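Local structure of hydroxyethylphosphonate dioxygenase (Streptomyces albus, 6B9R) at residues E110-A115 with P124-M129; Q153-V158 with D180-L185; L204-G209 with E413-R418. The protein probably oxidises 2-hydroxyethylphosphonate with dioxygen at a mononuclear iron centre, cleaving its carbon-carbon bond to give hydroxymethylphosphonate. All coordinates share one frame; numbering follows the deposited sequence.

Contact 1: residues E110-A115 with P124-M129; sequences EYRDTA and PEWISM. With 2HE ((2-hydroxyethyl)phosphonic acid), chain F.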
loop_
_atom_site.group_PDB
_atom_site.type_symbol
_atom_site.label_atom_id
_atom_site.label_comp_id
_atom_site.label_asym_id
_atom_site.label_seq_id
_atom_site.Cartn_x
_atom_site.Cartn_y
_atom_site.Cartn_z
ATOM N N GLU A 110 0.783 7.138 -33.270
ATOM C CA GLU A 110 2.112 6.552 -33.137
ATOM C C GLU A 110 2.547 6.673 -31.688
ATOM O O GLU A 110 2.559 7.783 -31.138
ATOM C CB GLU A 110 3.160 7.230 -34.029
ATOM C CG GLU A 110 4.545 6.572 -33.856
ATOM C CD GLU A 110 5.687 7.292 -34.564
ATOM O OE1 GLU A 110 5.459 8.375 -35.130
ATOM O OE2 GLU A 110 6.821 6.761 -34.539
ATOM N N TYR A 111 2.898 5.536 -31.082
ATOM C CA TYR A 111 3.356 5.459 -29.701
ATOM C C TYR A 111 4.872 5.323 -29.642
ATOM O O TYR A 111 5.473 4.615 -30.455
ATOM C CB TYR A 111 2.764 4.251 -28.970
ATOM C CG TYR A 111 1.265 4.153 -28.862
ATOM C CD1 TYR A 111 0.516 3.569 -29.876
ATOM C CD2 TYR A 111 0.602 4.585 -27.718
ATOM C CE1 TYR A 111 -0.855 3.442 -29.769
ATOM C CE2 TYR A 111 -0.776 4.465 -27.601
ATOM C CZ TYR A 111 -1.496 3.891 -28.632
ATOM O OH TYR A 111 -2.860 3.756 -28.522
ATOM N N ARG A 112 5.480 5.971 -28.649
ATOM C CA ARG A 112 6.901 5.805 -28.357
ATOM C C ARG A 112 7.081 5.729 -26.847
ATOM O O ARG A 112 6.546 6.573 -26.120
ATOM C CB ARG A 112 7.731 6.970 -28.935
ATOM C CG ARG A 112 7.760 7.005 -30.457
ATOM C CD ARG A 112 8.637 8.129 -30.984
ATOM N NE ARG A 112 8.428 8.339 -32.412
ATOM C CZ ARG A 112 8.792 9.441 -33.062
ATOM N NH1 ARG A 112 9.385 10.437 -32.414
ATOM N NH2 ARG A 112 8.555 9.547 -34.363
ATOM N N ASP A 113 7.824 4.725 -26.374
ATOM C CA ASP A 113 8.170 4.685 -24.960
ATOM C C ASP A 113 9.074 5.847 -24.593
ATOM O O ASP A 113 9.923 6.275 -25.384
ATOM C CB ASP A 113 8.920 3.403 -24.593
ATOM C CG ASP A 113 8.112 2.155 -24.829
ATOM O OD1 ASP A 113 6.874 2.228 -24.882
ATOM O OD2 ASP A 113 8.741 1.097 -24.968
ATOM N N THR A 114 8.919 6.324 -23.359
ATOM C CA THR A 114 9.901 7.178 -22.705
ATOM C C THR A 114 10.327 6.508 -21.392
ATOM O O THR A 114 9.985 5.349 -21.131
ATOM C CB THR A 114 9.352 8.600 -22.521
ATOM O OG1 THR A 114 8.172 8.579 -21.722
ATOM C CG2 THR A 114 9.012 9.207 -23.872
ATOM N N ALA A 115 11.093 7.231 -20.575
ATOM C CA ALA A 115 11.829 6.597 -19.479
ATOM C C ALA A 115 10.895 5.878 -18.511
ATOM O O ALA A 115 9.936 6.463 -18.006
ATOM C CB ALA A 115 12.662 7.639 -18.728
ATOM N N PRO A 124 4.812 5.863 -19.345
ATOM C CA PRO A 124 4.723 7.164 -20.021
ATOM C C PRO A 124 5.009 7.067 -21.505
ATOM O O PRO A 124 6.116 6.698 -21.911
ATOM C CB PRO A 124 5.795 7.985 -19.304
ATOM C CG PRO A 124 6.875 6.952 -18.993
ATOM C CD PRO A 124 6.162 5.625 -18.817
ATOM N N GLU A 125 4.028 7.414 -22.331
ATOM C CA GLU A 125 4.161 7.284 -23.772
ATOM C C GLU A 125 4.066 8.660 -24.412
ATOM O O GLU A 125 3.202 9.464 -24.046
ATOM C CB GLU A 125 3.086 6.346 -24.355
ATOM C CG GLU A 125 3.103 4.933 -23.771
ATOM C CD GLU A 125 4.164 4.045 -24.398
ATOM O OE1 GLU A 125 4.059 3.756 -25.605
ATOM O OE2 GLU A 125 5.103 3.637 -23.677
ATOM N N TRP A 126 5.000 8.937 -25.316
ATOM C CA TRP A 126 4.840 9.969 -26.324
ATOM C C TRP A 126 3.885 9.430 -27.379
ATOM O O TRP A 126 4.049 8.295 -27.834
ATOM C CB TRP A 126 6.212 10.287 -26.921
ATOM C CG TRP A 126 6.274 11.258 -28.069
ATOM C CD1 TRP A 126 6.635 12.576 -28.007
ATOM C CD2 TRP A 126 6.017 10.978 -29.457
ATOM N NE1 TRP A 126 6.601 13.134 -29.267
ATOM C CE2 TRP A 126 6.224 12.176 -30.171
ATOM C CE3 TRP A 126 5.613 9.834 -30.160
ATOM C CZ2 TRP A 126 6.047 12.264 -31.555
ATOM C CZ3 TRP A 126 5.443 9.919 -31.540
ATOM C CH2 TRP A 126 5.662 11.126 -32.219
ATOM N N ILE A 127 2.864 10.210 -27.749
ATOM C CA ILE A 127 1.867 9.719 -28.698
ATOM C C ILE A 127 1.485 10.849 -29.644
ATOM O O ILE A 127 0.973 11.883 -29.207
ATOM C CB ILE A 127 0.607 9.160 -28.010
ATOM C CG1 ILE A 127 0.978 8.135 -26.923
ATOM C CG2 ILE A 127 -0.309 8.537 -29.063
ATOM C CD1 ILE A 127 -0.193 7.649 -26.105
ATOM N N SER A 128 1.722 10.655 -30.939
ATOM C CA SER A 128 1.329 11.654 -31.921
ATOM C C SER A 128 -0.072 11.354 -32.429
ATOM O O SER A 128 -0.419 10.201 -32.693
ATOM C CB SER A 128 2.307 11.705 -33.094
ATOM O OG SER A 128 2.216 10.532 -33.867
ATOM N N MET A 129 -0.875 12.403 -32.571
ATOM C CA MET A 129 -2.206 12.259 -33.141
ATOM C C MET A 129 -2.087 12.177 -34.655
ATOM O O MET A 129 -1.623 13.126 -35.296
ATOM C CB MET A 129 -3.089 13.431 -32.725
ATOM C CG MET A 129 -3.666 13.316 -31.322
ATOM S SD MET A 129 -2.430 13.482 -30.012
ATOM C CE MET A 129 -2.231 11.773 -29.491
HETATM O O3 2HE F . -4.982 5.284 -24.229
HETATM P P 2HE F . -4.901 5.334 -25.714
HETATM O O1 2HE F . -6.318 4.934 -26.363
HETATM O O2 2HE F . -3.749 4.350 -26.276
HETATM C CA 2HE F . -4.502 7.050 -26.116
HETATM C CB 2HE F . -3.503 7.537 -25.070
HETATM O O4 2HE F . -4.151 7.854 -23.827
HETATM O O HOH W 1 4.370 10.495 -35.895
#
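Arg112 and Trp126 exchange backbone hydrogen bonds in this antiparallel hairpin, Arg112 N reaching Trp126 O at 2.8 Å and Trp126 N answering to Arg112 O. Glu110 and Ser128 pair in the same way, although the bond from Glu110 N is weak. Pro124 O takes two donors, Thr114 N and, from above the carbonyl plane at 2.8 Å, Thr114 OG1, which also bonds Tyr366. Asp113 OD1 and Glu125 OE2 stand 2.6 Å apart, close enough that one acid probably holds a proton; Arg99 forms salt bridges with both side chains, and Arg30 of the second subunit with Asp113.

At the other face of the strands, the Arg112 guanidinium lies flat over the six-membered ring of Trp126, planes 10° apart, with Arg112 CZ 4.0 Å from the ring centroid, a cation-pi stack. Its edge grips Glu110: NE and NH2 both converge on OE2, NE at 3.1 Å, which would hold the guanidinium against turning off the indole. OE2 of Glu110 is also hydrogen-bonded to Ser98 OG. Water 1 links Glu110 OE1 to Ser128 OG.

Tyr111, with CG anti to its carbonyl carbon (chi1 -59°), sends its hydroxyl to the substrate: OH donates to O2 of 2-hydroxyethylphosphonate at a very short 2.5 Å, the acceptor lying in the ring plane. Ile127 CD1 packs 3.6 Å from Tyr111 CD2 and touches the substrate CB, so the pair lines the pocket. The hairpin is flanked by strand 99-103 beside 110-113 and by strand 202-208 beside 124-129, where Ile127 packs on Ile203 and Ala205.

Contact 2: residues Q153-V158 with D180-L185; sequences QFTYFV and DSVWGL. With FE (Fe (III) ion), chain E; 2HE ((2-hydroxyethyl)phosphonic acid), chain F.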
loop_
_atom_site.group_PDB
_atom_site.type_symbol
_atom_site.label_atom_id
_atom_site.label_comp_id
_atom_site.label_asym_id
_atom_site.label_seq_id
_atom_site.Cartn_x
_atom_site.Cartn_y
_atom_site.Cartn_z
ATOM N N GLN A 153 -4.288 8.652 -15.711
ATOM C CA GLN A 153 -3.525 9.328 -16.752
ATOM C C GLN A 153 -3.350 10.805 -16.454
ATOM O O GLN A 153 -4.308 11.498 -16.104
ATOM C CB GLN A 153 -4.163 9.164 -18.126
ATOM C CG GLN A 153 -3.227 9.575 -19.246
ATOM C CD GLN A 153 -3.724 9.104 -20.600
ATOM O OE1 GLN A 153 -4.076 7.946 -20.766
ATOM N NE2 GLN A 153 -3.765 10.008 -21.569
ATOM N N PHE A 154 -2.116 11.266 -16.582
ATOM C CA PHE A 154 -1.791 12.677 -16.699
ATOM C C PHE A 154 -1.339 12.909 -18.128
ATOM O O PHE A 154 -0.416 12.238 -18.603
ATOM C CB PHE A 154 -0.678 13.092 -15.732
ATOM C CG PHE A 154 -0.123 14.431 -16.053
ATOM C CD1 PHE A 154 -0.785 15.582 -15.657
ATOM C CD2 PHE A 154 1.022 14.554 -16.815
ATOM C CE1 PHE A 154 -0.297 16.834 -15.996
ATOM C CE2 PHE A 154 1.508 15.812 -17.169
ATOM C CZ PHE A 154 0.848 16.954 -16.748
ATOM N N THR A 155 -1.969 13.860 -18.808
ATOM C CA THR A 155 -1.657 14.128 -20.199
ATOM C C THR A 155 -1.248 15.581 -20.356
ATOM O O THR A 155 -1.936 16.477 -19.860
ATOM C CB THR A 155 -2.852 13.813 -21.098
ATOM O OG1 THR A 155 -3.227 12.438 -20.916
ATOM C CG2 THR A 155 -2.480 14.029 -22.546
ATOM N N TYR A 156 -0.130 15.800 -21.035
ATOM C CA TYR A 156 0.360 17.125 -21.396
ATOM C C TYR A 156 0.244 17.302 -22.903
ATOM O O TYR A 156 0.679 16.427 -23.655
ATOM C CB TYR A 156 1.814 17.290 -20.959
ATOM C CG TYR A 156 2.384 18.628 -21.322
ATOM C CD1 TYR A 156 2.231 19.712 -20.477
ATOM C CD2 TYR A 156 3.076 18.809 -22.516
ATOM C CE1 TYR A 156 2.759 20.955 -20.812
ATOM C CE2 TYR A 156 3.601 20.041 -22.859
ATOM C CZ TYR A 156 3.436 21.111 -22.005
ATOM O OH TYR A 156 3.965 22.334 -22.350
ATOM N N PHE A 157 -0.340 18.422 -23.349
ATOM C CA PHE A 157 -0.668 18.620 -24.761
ATOM C C PHE A 157 0.356 19.507 -25.468
ATOM O O PHE A 157 0.796 20.520 -24.923
ATOM C CB PHE A 157 -2.062 19.234 -24.901
ATOM C CG PHE A 157 -3.161 18.343 -24.400
ATOM C CD1 PHE A 157 -3.708 17.373 -25.225
ATOM C CD2 PHE A 157 -3.638 18.464 -23.105
ATOM C CE1 PHE A 157 -4.727 16.543 -24.775
ATOM C CE2 PHE A 157 -4.653 17.645 -22.638
ATOM C CZ PHE A 157 -5.200 16.670 -23.473
ATOM N N VAL A 158 0.734 19.116 -26.688
ATOM C CA VAL A 158 1.565 19.933 -27.572
ATOM C C VAL A 158 0.811 20.108 -28.885
ATOM O O VAL A 158 0.463 19.121 -29.547
ATOM C CB VAL A 158 2.949 19.309 -27.828
ATOM C CG1 VAL A 158 3.747 20.203 -28.784
ATOM C CG2 VAL A 158 3.718 19.082 -26.509
ATOM N N ASP A 180 -1.519 22.993 -22.113
ATOM C CA ASP A 180 -2.671 22.478 -21.391
ATOM C C ASP A 180 -2.374 21.065 -20.877
ATOM O O ASP A 180 -1.419 20.402 -21.300
ATOM C CB ASP A 180 -3.914 22.458 -22.282
ATOM C CG ASP A 180 -4.319 23.845 -22.740
ATOM O OD1 ASP A 180 -4.025 24.805 -22.012
ATOM O OD2 ASP A 180 -4.943 23.964 -23.810
ATOM N N SER A 181 -3.215 20.604 -19.957
ATOM C CA SER A 181 -3.010 19.282 -19.373
ATOM C C SER A 181 -4.303 18.801 -18.733
ATOM O O SER A 181 -5.197 19.587 -18.421
ATOM C CB SER A 181 -1.867 19.302 -18.353
ATOM O OG SER A 181 -2.156 20.178 -17.274
ATOM N N VAL A 182 -4.385 17.490 -18.517
ATOM C CA VAL A 182 -5.572 16.906 -17.912
ATOM C C VAL A 182 -5.130 15.715 -17.079
ATOM O O VAL A 182 -4.121 15.071 -17.377
ATOM C CB VAL A 182 -6.605 16.498 -18.983
ATOM C CG1 VAL A 182 -5.996 15.502 -19.951
ATOM C CG2 VAL A 182 -7.899 15.954 -18.343
ATOM N N TRP A 183 -5.864 15.467 -16.000
ATOM C CA TRP A 183 -5.652 14.321 -15.125
ATOM C C TRP A 183 -6.953 13.529 -15.088
ATOM O O TRP A 183 -8.032 14.116 -14.992
ATOM C CB TRP A 183 -5.237 14.781 -13.709
ATOM C CG TRP A 183 -4.922 13.661 -12.734
ATOM C CD1 TRP A 183 -3.684 13.139 -12.442
ATOM C CD2 TRP A 183 -5.857 12.953 -11.916
ATOM N NE1 TRP A 183 -3.800 12.150 -11.489
ATOM C CE2 TRP A 183 -5.124 12.011 -11.156
ATOM C CE3 TRP A 183 -7.247 13.021 -11.752
ATOM C CZ2 TRP A 183 -5.733 11.153 -10.250
ATOM C CZ3 TRP A 183 -7.853 12.167 -10.853
ATOM C CH2 TRP A 183 -7.100 11.246 -10.109
ATOM N N GLY A 184 -6.866 12.206 -15.179
ATOM C CA GLY A 184 -8.046 11.395 -15.430
ATOM C C GLY A 184 -8.035 10.096 -14.647
ATOM O O GLY A 184 -6.983 9.519 -14.363
ATOM N N LEU A 185 -9.243 9.621 -14.328
ATOM C CA LEU A 185 -9.482 8.493 -13.442
ATOM C C LEU A 185 -9.378 7.176 -14.194
ATOM O O LEU A 185 -9.477 7.138 -15.425
ATOM C CB LEU A 185 -10.864 8.623 -12.805
ATOM C CG LEU A 185 -10.977 9.708 -11.740
ATOM C CD1 LEU A 185 -12.440 9.864 -11.298
ATOM C CD2 LEU A 185 -10.077 9.372 -10.561
HETATM FE FE FE E . -5.014 6.683 -22.203
HETATM O O3 2HE F . -4.982 5.284 -24.229
HETATM P P 2HE F . -4.901 5.334 -25.714
HETATM O O1 2HE F . -6.318 4.934 -26.363
HETATM O O2 2HE F . -3.749 4.350 -26.276
HETATM C CA 2HE F . -4.502 7.050 -26.116
HETATM C CB 2HE F . -3.503 7.537 -25.070
HETATM O O4 2HE F . -4.151 7.854 -23.827
HETATM O O HOH W 2 -2.503 6.234 -22.358
#
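Phe157 carries its ring beside its own backbone N (chi1 -64°), and chi2 of -85° turns the ring edge toward Val182. The two segments are antiparallel neighbours in a sheet of a cupin-type beta fold, as expected for a non-haem iron enzyme of this family. Phe157 CE2 meets Val182 CG1 at 3.7 Å, and Asp180 C and Ser181 N lie at the edge of the same ring, in its plane, while Thr155 CG2 sits over one of its faces. Val182 CG1 also rests on Thr155 CB, at 3.7 Å, so one methyl serves two partners. Were Phe157 exchanged for an alanine, Val182 CG1 and the Thr155 methyl would probably lose the ring they rest against.

The backbone fixes this register: Phe157 N donates to Asp180 O at 3.0 Å, Thr155 and Val182 exchange two bonds, and Gln153 and Gly184 exchange two more. Phe154 lies on the face opposite Thr155 and Val182, its CE1 against Ser181 CB.

Gln153 points its extended chain, CG anti to the backbone N (chi1 -167°), away from the partner strand into the active site. There Gln153 OE1 binds the iron at 2.1 Å, a site completed on the protein side by His149 and His190. The amide's other end is held too: Gln153 NE2 donates to substrate O4 and, almost straight (169°) and in the amide plane, to Thr155 OG1 at 2.6 Å.

Contact 3: residues L204-G209 with E413-R418; sequences LALTYG and ELLMLR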
loop_
_atom_site.group_PDB
_atom_site.type_symbol
_atom_site.label_atom_id
_atom_site.label_comp_id
_atom_site.label_asym_id
_atom_site.label_seq_id
_atom_site.Cartn_x
_atom_site.Cartn_y
_atom_site.Cartn_z
ATOM N N LEU A 204 2.233 13.927 -24.251
ATOM C CA LEU A 204 2.963 13.073 -23.322
ATOM C C LEU A 204 1.892 12.493 -22.414
ATOM O O LEU A 204 1.377 13.182 -21.529
ATOM C CB LEU A 204 4.030 13.845 -22.552
ATOM C CG LEU A 204 5.380 14.077 -23.259
ATOM C CD1 LEU A 204 6.127 12.762 -23.485
ATOM C CD2 LEU A 204 5.223 14.817 -24.580
ATOM N N ALA A 205 1.521 11.240 -22.686
ATOM C CA ALA A 205 0.506 10.496 -21.934
ATOM C C ALA A 205 1.222 9.730 -20.830
ATOM O O ALA A 205 1.732 8.628 -21.054
ATOM C CB ALA A 205 -0.267 9.552 -22.855
ATOM N N LEU A 206 1.289 10.331 -19.642
ATOM C CA LEU A 206 2.047 9.778 -18.532
ATOM C C LEU A 206 1.081 9.021 -17.623
ATOM O O LEU A 206 0.569 9.544 -16.627
ATOM C CB LEU A 206 2.789 10.902 -17.788
ATOM C CG LEU A 206 3.557 11.922 -18.654
ATOM C CD1 LEU A 206 4.377 12.891 -17.791
ATOM C CD2 LEU A 206 4.448 11.234 -19.685
ATOM N N THR A 207 0.818 7.766 -17.982
ATOM C CA THR A 207 -0.040 6.951 -17.135
ATOM C C THR A 207 0.768 6.343 -15.988
ATOM O O THR A 207 1.986 6.164 -16.077
ATOM C CB THR A 207 -0.741 5.841 -17.934
ATOM O OG1 THR A 207 0.217 4.867 -18.362
ATOM C CG2 THR A 207 -1.462 6.406 -19.160
ATOM N N TYR A 208 0.071 6.036 -14.897
ATOM C CA TYR A 208 0.705 5.532 -13.686
ATOM C C TYR A 208 -0.369 4.892 -12.816
ATOM O O TYR A 208 -1.572 5.040 -13.061
ATOM C CB TYR A 208 1.472 6.642 -12.947
ATOM C CG TYR A 208 0.589 7.663 -12.243
ATOM C CD1 TYR A 208 0.032 8.732 -12.947
ATOM C CD2 TYR A 208 0.333 7.568 -10.876
ATOM C CE1 TYR A 208 -0.775 9.669 -12.315
ATOM C CE2 TYR A 208 -0.482 8.507 -10.223
ATOM C CZ TYR A 208 -1.030 9.563 -10.959
ATOM O OH TYR A 208 -1.833 10.514 -10.342
ATOM N N GLY A 209 0.088 4.137 -11.813
ATOM C CA GLY A 209 -0.819 3.263 -11.088
ATOM C C GLY A 209 -1.038 3.592 -9.617
ATOM O O GLY A 209 -2.175 3.826 -9.190
ATOM N N GLU A 413 12.755 24.281 -21.321
ATOM C CA GLU A 413 11.617 23.759 -20.579
ATOM C C GLU A 413 11.674 22.240 -20.498
ATOM O O GLU A 413 12.048 21.570 -21.465
ATOM C CB GLU A 413 10.302 24.182 -21.234
ATOM C CG GLU A 413 9.077 23.952 -20.354
ATOM C CD GLU A 413 7.778 24.301 -21.072
ATOM O OE1 GLU A 413 7.736 24.162 -22.316
ATOM O OE2 GLU A 413 6.807 24.714 -20.400
ATOM N N LEU A 414 11.277 21.694 -19.357
ATOM C CA LEU A 414 11.048 20.264 -19.268
ATOM C C LEU A 414 9.726 19.996 -18.567
ATOM O O LEU A 414 9.182 20.848 -17.860
ATOM C CB LEU A 414 12.203 19.531 -18.560
ATOM C CG LEU A 414 12.636 19.745 -17.116
ATOM C CD1 LEU A 414 11.632 19.163 -16.113
ATOM C CD2 LEU A 414 13.992 19.080 -16.940
ATOM N N LEU A 415 9.218 18.788 -18.775
ATOM C CA LEU A 415 7.999 18.323 -18.134
ATOM C C LEU A 415 8.396 17.416 -16.977
ATOM O O LEU A 415 9.264 16.554 -17.141
ATOM C CB LEU A 415 7.128 17.569 -19.142
ATOM C CG LEU A 415 5.806 16.952 -18.675
ATOM C CD1 LEU A 415 4.872 18.014 -18.127
ATOM C CD2 LEU A 415 5.171 16.206 -19.851
ATOM N N MET A 416 7.772 17.613 -15.812
ATOM C CA MET A 416 8.075 16.825 -14.619
ATOM C C MET A 416 6.787 16.240 -14.055
ATOM O O MET A 416 5.824 16.973 -13.789
ATOM C CB MET A 416 8.789 17.679 -13.552
ATOM C CG MET A 416 8.920 17.035 -12.162
ATOM S SD MET A 416 9.615 18.187 -10.935
ATOM C CE MET A 416 11.362 18.094 -11.287
ATOM N N LEU A 417 6.763 14.922 -13.885
ATOM C CA LEU A 417 5.655 14.248 -13.222
ATOM C C LEU A 417 6.227 13.469 -12.049
ATOM O O LEU A 417 7.090 12.615 -12.247
ATOM C CB LEU A 417 4.915 13.292 -14.162
ATOM C CG LEU A 417 3.767 12.572 -13.431
ATOM C CD1 LEU A 417 2.672 13.552 -12.971
ATOM C CD2 LEU A 417 3.158 11.476 -14.278
ATOM N N ARG A 418 5.744 13.768 -10.847
ATOM C CA ARG A 418 6.170 13.134 -9.611
ATOM C C ARG A 418 4.977 12.383 -9.046
ATOM O O ARG A 418 3.871 12.929 -8.999
ATOM C CB ARG A 418 6.663 14.177 -8.605
ATOM C CG ARG A 418 7.414 15.331 -9.243
ATOM C CD ARG A 418 7.683 16.417 -8.217
ATOM N NE ARG A 418 9.109 16.574 -7.973
ATOM C CZ ARG A 418 9.613 17.126 -6.873
ATOM N NH1 ARG A 418 8.803 17.545 -5.903
ATOM N NH2 ARG A 418 10.927 17.248 -6.740
#
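Leu206 and Leu417 form the close-packed part of a face-to-face contact between two beta sheets, an arrangement consistent with the paired cupin-type sheets of this family. Strands 204-208 and 413-418 run nearly parallel, 11° apart, yet their axes come no nearer than 9.7 Å and no hydrogen bond joins them, so between these two strands only side chains make contact.

Here the leucines slide past each other in opposite directions: Leu206 CB meets Leu417 CD2 at 3.6 Å, and Leu206 CD1 reaches back to Leu417 CB at 3.7 Å. Leu417 gets its methyl there with CG anti to the backbone N (chi1 179°), which projects the side chain across the interface. Leu204 and Leu415 repeat the pattern one step along, Leu204 CB lying 3.8 Å from Leu415 CD2.

The looser end is at Tyr208, whose ring comes no nearer to Leu417 CD2 than 4.4 Å, at Tyr208 CD1, a wider spacing than in either leucine pair. Its polar end is tied by other means, its hydroxyl hydrogen-bonding His339, Thr342 and Trp183. No touching residue is solvent-exposed, so the contrast is between close and slack packing within the core.

Within the interface, Tyr366 and Tyr368 of strand 364-369 pack on Leu206 and Leu204. Arg418, on the other side of its strand, bonds the backbone oxygens of Ala247 and Ala248 of the second subunit. The two leucine pairs are joined by one methyl group: Leu206 CD1 also lies 4.0 Å from Leu415 CD2.

All three contacts meet on one sheet, in which strand 202-208 lies between strands 123-129 and 152-158. Contacts 1 and 2 pair neighbouring strands edge to edge through backbone hydrogen bonds, whereas contact 3 joins this sheet to a second one by apolar side chains alone. Contact 1 is the most polar and the least deeply buried, with Glu110, Arg112, Trp126 and Ser128 partly exposed; contacts 2 and 3 are almost wholly buried. The substrate is touched from Tyr111 and Ile127 in contact 1 and from Gln153 in contact 2, with the metal held by contact 2. Contact 3 abuts both: Ala205 N bonds Glu125 O, and Leu206 N bonds Phe154 O.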